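Local coordinates for genome polyprotein (Rhinovirus C, PDB 6KU8), which is a chymotrypsin-like 3C cysteine protease, captured with the inhibitor rupintrivir, that probably cleaves the viral polyprotein during its maturation, at residues E95-T107 with M114-G126. Sequence-based numbering, arbitrary orientation.
Sequences EHQREWSNMHLAT and MLDVEVGTVIPYG
Met103 O is gripped by two successive backbone amides of the opposite strand: Val119 N lies 2.9 Å and Gly120 N 3.3 Å from Met103 O, both arriving from the same face of its carbonyl plane. Two residues set against one define a classic beta bulge, in which Val119 has helix-like backbone angles and Gly120 a positive phi (86°). Met103 N returns a bond to Gly120 O, while Asn102, itself in a left-handed conformation, turns the chain here; a water accepts from Asn102 N and lies 2.8 Å from Thr121 OG1. From the corner itself, Asn102 ND2 donates to Glu118 OE2 (3.2 Å), nearly along the C-O axis, the two side chains running alongside each other, with OE2, though not the rest of the carboxylate, close to the amide plane.

Toward Thr107 the pairing is regular antiparallel, Leu105 N reaching Val117 O at 2.7 Å. His104 and Asp116 share one face of this hairpin. Asp116 CG is anti to its backbone N (chi1 179°), which carries OD2 to the edge of the imidazole; His104 ND1 to Asp116 OD2 is modelled at 2.4 Å, too short to be taken literally. The carboxylate is turned 68° from the ring, and Glu118 CA sits over one ring face, 4.3 Å from its centroid, in a CH-pi contact.

Met103, Leu105 and Val122 lie on the other face, largely with apolar contacts: Val122 CG2 packs on Met103 CB at 3.6 Å; Val119 CG1 also reaches Leu105 CB. Ile154 of strand 153-156 touches all three, and Leu139 of strand 138-141 also touches Val122, so the hairpin is built into the C-terminal beta-barrel, with strand 153-156 bonding to His104 and Ala106 along the far edge of strand 100-107.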
# COMPACT_ATOMS: atom_id res chain seq x y z
N GLU A 95 11.84 -8.56 5.17
CA GLU A 95 12.86 -8.66 4.14
C GLU A 95 12.48 -9.59 3.00
O GLU A 95 12.95 -9.40 1.87
CB GLU A 95 14.20 -9.10 4.75
CG GLU A 95 14.89 -7.96 5.49
CD GLU A 95 16.29 -8.31 5.93
OE1 GLU A 95 16.48 -9.36 6.58
OE2 GLU A 95 17.21 -7.52 5.63
N HIS A 96 11.62 -10.58 3.25
CA HIS A 96 11.23 -11.53 2.22
C HIS A 96 9.73 -11.77 2.29
O HIS A 96 9.05 -11.40 3.26
CB HIS A 96 11.99 -12.86 2.35
CG HIS A 96 13.47 -12.73 2.23
ND1 HIS A 96 14.10 -12.50 1.02
CD2 HIS A 96 14.45 -12.78 3.16
CE1 HIS A 96 15.41 -12.42 1.22
NE2 HIS A 96 15.65 -12.59 2.51
N GLN A 97 9.20 -12.41 1.25
CA GLN A 97 7.82 -12.87 1.29
C GLN A 97 7.69 -14.01 2.27
O GLN A 97 8.54 -14.91 2.31
CB GLN A 97 7.38 -13.31 -0.10
CG GLN A 97 7.20 -12.17 -1.08
CD GLN A 97 6.72 -12.66 -2.42
OE1 GLN A 97 7.46 -12.62 -3.41
NE2 GLN A 97 5.48 -13.16 -2.46
N ARG A 98 6.64 -13.98 3.09
CA ARG A 98 6.38 -15.01 4.08
C ARG A 98 4.88 -15.07 4.34
O ARG A 98 4.14 -14.13 4.03
CB ARG A 98 7.18 -14.76 5.38
CG ARG A 98 8.07 -13.50 5.41
CD ARG A 98 9.56 -13.70 5.90
NE ARG A 98 9.85 -13.13 7.24
CZ ARG A 98 10.69 -12.12 7.53
NH1 ARG A 98 11.41 -11.49 6.61
NH2 ARG A 98 10.80 -11.73 8.81
N GLU A 99 4.42 -16.18 4.91
CA GLU A 99 3.05 -16.27 5.39
C GLU A 99 2.90 -15.56 6.74
O GLU A 99 3.78 -15.66 7.60
CB GLU A 99 2.62 -17.74 5.49
CG GLU A 99 1.29 -17.96 6.21
CD GLU A 99 0.84 -19.41 6.15
OE1 GLU A 99 1.25 -20.12 5.20
OE2 GLU A 99 0.08 -19.84 7.04
N TRP A 100 1.79 -14.86 6.93
CA TRP A 100 1.51 -14.12 8.16
C TRP A 100 0.13 -14.49 8.66
O TRP A 100 -0.80 -14.64 7.86
CB TRP A 100 1.58 -12.59 7.95
CG TRP A 100 2.91 -12.16 7.47
CD1 TRP A 100 3.34 -12.11 6.19
CD2 TRP A 100 4.03 -11.75 8.28
NE1 TRP A 100 4.66 -11.70 6.13
CE2 TRP A 100 5.10 -11.48 7.41
CE3 TRP A 100 4.22 -11.61 9.67
CZ2 TRP A 100 6.35 -11.05 7.87
CZ3 TRP A 100 5.46 -11.18 10.12
CH2 TRP A 100 6.51 -10.91 9.23
N SER A 101 0.00 -14.65 9.97
CA SER A 101 -1.31 -14.90 10.56
C SER A 101 -1.86 -13.63 11.21
O SER A 101 -1.11 -12.70 11.55
CB SER A 101 -1.25 -16.06 11.58
OG SER A 101 -0.35 -15.77 12.63
N ASN A 102 -3.18 -13.59 11.33
CA ASN A 102 -3.88 -12.55 12.09
C ASN A 102 -3.52 -11.15 11.60
O ASN A 102 -3.28 -10.22 12.38
CB ASN A 102 -3.59 -12.70 13.59
CG ASN A 102 -3.93 -14.09 14.10
OD1 ASN A 102 -3.04 -14.89 14.39
ND2 ASN A 102 -5.21 -14.38 14.22
N MET A 103 -3.50 -10.99 10.28
CA MET A 103 -3.27 -9.69 9.66
C MET A 103 -4.55 -8.87 9.59
O MET A 103 -5.67 -9.40 9.58
CB MET A 103 -2.70 -9.87 8.25
CG MET A 103 -1.19 -10.09 8.24
SD MET A 103 -0.38 -8.57 8.75
CE MET A 103 1.21 -9.20 9.31
N HIS A 104 -4.37 -7.55 9.52
CA HIS A 104 -5.47 -6.60 9.39
C HIS A 104 -5.32 -5.80 8.11
O HIS A 104 -4.21 -5.59 7.61
CB HIS A 104 -5.50 -5.63 10.60
CG HIS A 104 -5.93 -6.27 11.88
ND1 HIS A 104 -6.98 -5.79 12.64
CD2 HIS A 104 -5.48 -7.37 12.53
CE1 HIS A 104 -7.14 -6.55 13.70
NE2 HIS A 104 -6.25 -7.52 13.66
N LEU A 105 -6.45 -5.35 7.56
CA LEU A 105 -6.45 -4.33 6.52
C LEU A 105 -6.93 -3.04 7.16
O LEU A 105 -7.98 -3.02 7.82
CB LEU A 105 -7.34 -4.72 5.34
CG LEU A 105 -7.60 -3.65 4.26
CD1 LEU A 105 -6.31 -3.11 3.75
CD2 LEU A 105 -8.40 -4.23 3.09
N ALA A 106 -6.16 -1.96 6.99
CA ALA A 106 -6.52 -0.67 7.58
C ALA A 106 -6.36 0.41 6.52
O ALA A 106 -5.36 0.43 5.79
CB ALA A 106 -5.67 -0.35 8.81
N THR A 107 -7.35 1.29 6.44
CA THR A 107 -7.27 2.42 5.53
C THR A 107 -8.08 3.55 6.13
O THR A 107 -8.76 3.39 7.15
CB THR A 107 -7.78 2.04 4.14
OG1 THR A 107 -7.41 3.05 3.20
CG2 THR A 107 -9.29 1.85 4.17
N MET A 114 -11.38 5.39 8.78
CA MET A 114 -10.64 4.69 9.85
C MET A 114 -11.04 3.22 9.94
O MET A 114 -11.35 2.68 11.01
CB MET A 114 -10.82 5.39 11.20
CG MET A 114 -10.28 6.82 11.21
SD MET A 114 -8.51 6.93 10.77
CE MET A 114 -8.23 8.66 11.18
N LEU A 115 -11.01 2.55 8.80
CA LEU A 115 -11.33 1.14 8.74
C LEU A 115 -10.17 0.31 9.26
O LEU A 115 -9.00 0.56 8.93
CB LEU A 115 -11.67 0.72 7.31
CG LEU A 115 -11.99 -0.75 7.09
CD1 LEU A 115 -13.20 -1.16 7.90
CD2 LEU A 115 -12.24 -1.01 5.62
N ASP A 116 -10.49 -0.69 10.08
CA ASP A 116 -9.58 -1.76 10.43
C ASP A 116 -10.39 -3.04 10.44
O ASP A 116 -11.38 -3.14 11.17
CB ASP A 116 -8.90 -1.54 11.78
CG ASP A 116 -7.95 -2.68 12.16
OD1 ASP A 116 -6.78 -2.39 12.45
OD2 ASP A 116 -8.35 -3.86 12.15
N VAL A 117 -9.98 -4.02 9.64
CA VAL A 117 -10.68 -5.30 9.60
C VAL A 117 -9.64 -6.41 9.60
O VAL A 117 -8.53 -6.25 9.07
CB VAL A 117 -11.62 -5.39 8.37
CG1 VAL A 117 -10.82 -5.38 7.08
CG2 VAL A 117 -12.48 -6.61 8.45
N GLU A 118 -9.98 -7.54 10.22
CA GLU A 118 -9.05 -8.67 10.22
C GLU A 118 -9.22 -9.44 8.92
O GLU A 118 -10.30 -9.96 8.63
CB GLU A 118 -9.28 -9.58 11.42
CG GLU A 118 -8.20 -10.68 11.49
CD GLU A 118 -8.17 -11.42 12.81
OE1 GLU A 118 -8.93 -11.01 13.74
OE2 GLU A 118 -7.39 -12.39 12.92
N VAL A 119 -8.15 -9.52 8.11
CA VAL A 119 -8.23 -10.35 6.91
C VAL A 119 -7.73 -11.76 7.15
O VAL A 119 -7.88 -12.63 6.28
CB VAL A 119 -7.48 -9.73 5.72
CG1 VAL A 119 -8.01 -8.32 5.44
CG2 VAL A 119 -5.97 -9.69 5.99
N GLY A 120 -7.14 -12.03 8.32
CA GLY A 120 -6.70 -13.37 8.63
C GLY A 120 -5.32 -13.68 8.12
O GLY A 120 -4.41 -12.84 8.18
N THR A 121 -5.13 -14.89 7.61
CA THR A 121 -3.83 -15.34 7.15
C THR A 121 -3.53 -14.76 5.77
O THR A 121 -4.40 -14.68 4.90
CB THR A 121 -3.77 -16.87 7.09
OG1 THR A 121 -3.93 -17.39 8.41
CG2 THR A 121 -2.43 -17.35 6.53
N VAL A 122 -2.28 -14.33 5.59
CA VAL A 122 -1.81 -13.75 4.35
C VAL A 122 -0.71 -14.68 3.83
O VAL A 122 0.25 -14.96 4.55
CB VAL A 122 -1.29 -12.32 4.58
CG1 VAL A 122 -0.56 -11.80 3.35
CG2 VAL A 122 -2.42 -11.38 5.04
N ILE A 123 -0.85 -15.14 2.59
CA ILE A 123 0.08 -16.12 2.04
C ILE A 123 0.72 -15.61 0.76
O ILE A 123 0.03 -15.02 -0.09
CB ILE A 123 -0.61 -17.47 1.78
CG1 ILE A 123 -1.56 -17.34 0.59
CG2 ILE A 123 -1.32 -17.97 3.03
CD1 ILE A 123 -2.28 -18.62 0.19
N PRO A 124 2.02 -15.83 0.55
CA PRO A 124 2.61 -15.49 -0.74
C PRO A 124 1.90 -16.26 -1.84
O PRO A 124 1.64 -17.46 -1.71
CB PRO A 124 4.08 -15.92 -0.59
CG PRO A 124 4.33 -15.81 0.89
CD PRO A 124 3.03 -16.31 1.51
N TYR A 125 1.55 -15.55 -2.90
CA TYR A 125 0.71 -16.14 -3.92
C TYR A 125 1.27 -16.02 -5.33
O TYR A 125 0.77 -16.70 -6.23
CB TYR A 125 -0.70 -15.52 -3.86
CG TYR A 125 -1.75 -16.29 -4.64
CD1 TYR A 125 -2.23 -17.52 -4.19
CD2 TYR A 125 -2.26 -15.79 -5.83
CE1 TYR A 125 -3.20 -18.22 -4.91
CE2 TYR A 125 -3.22 -16.48 -6.56
CZ TYR A 125 -3.68 -17.69 -6.10
OH TYR A 125 -4.64 -18.36 -6.83
N GLY A 126 2.28 -15.20 -5.55
CA GLY A 126 2.90 -15.15 -6.85
C GLY A 126 2.30 -14.11 -7.77
O GLY A 126 1.91 -13.02 -7.33
O HOH W 1 -4.77 -15.92 10.67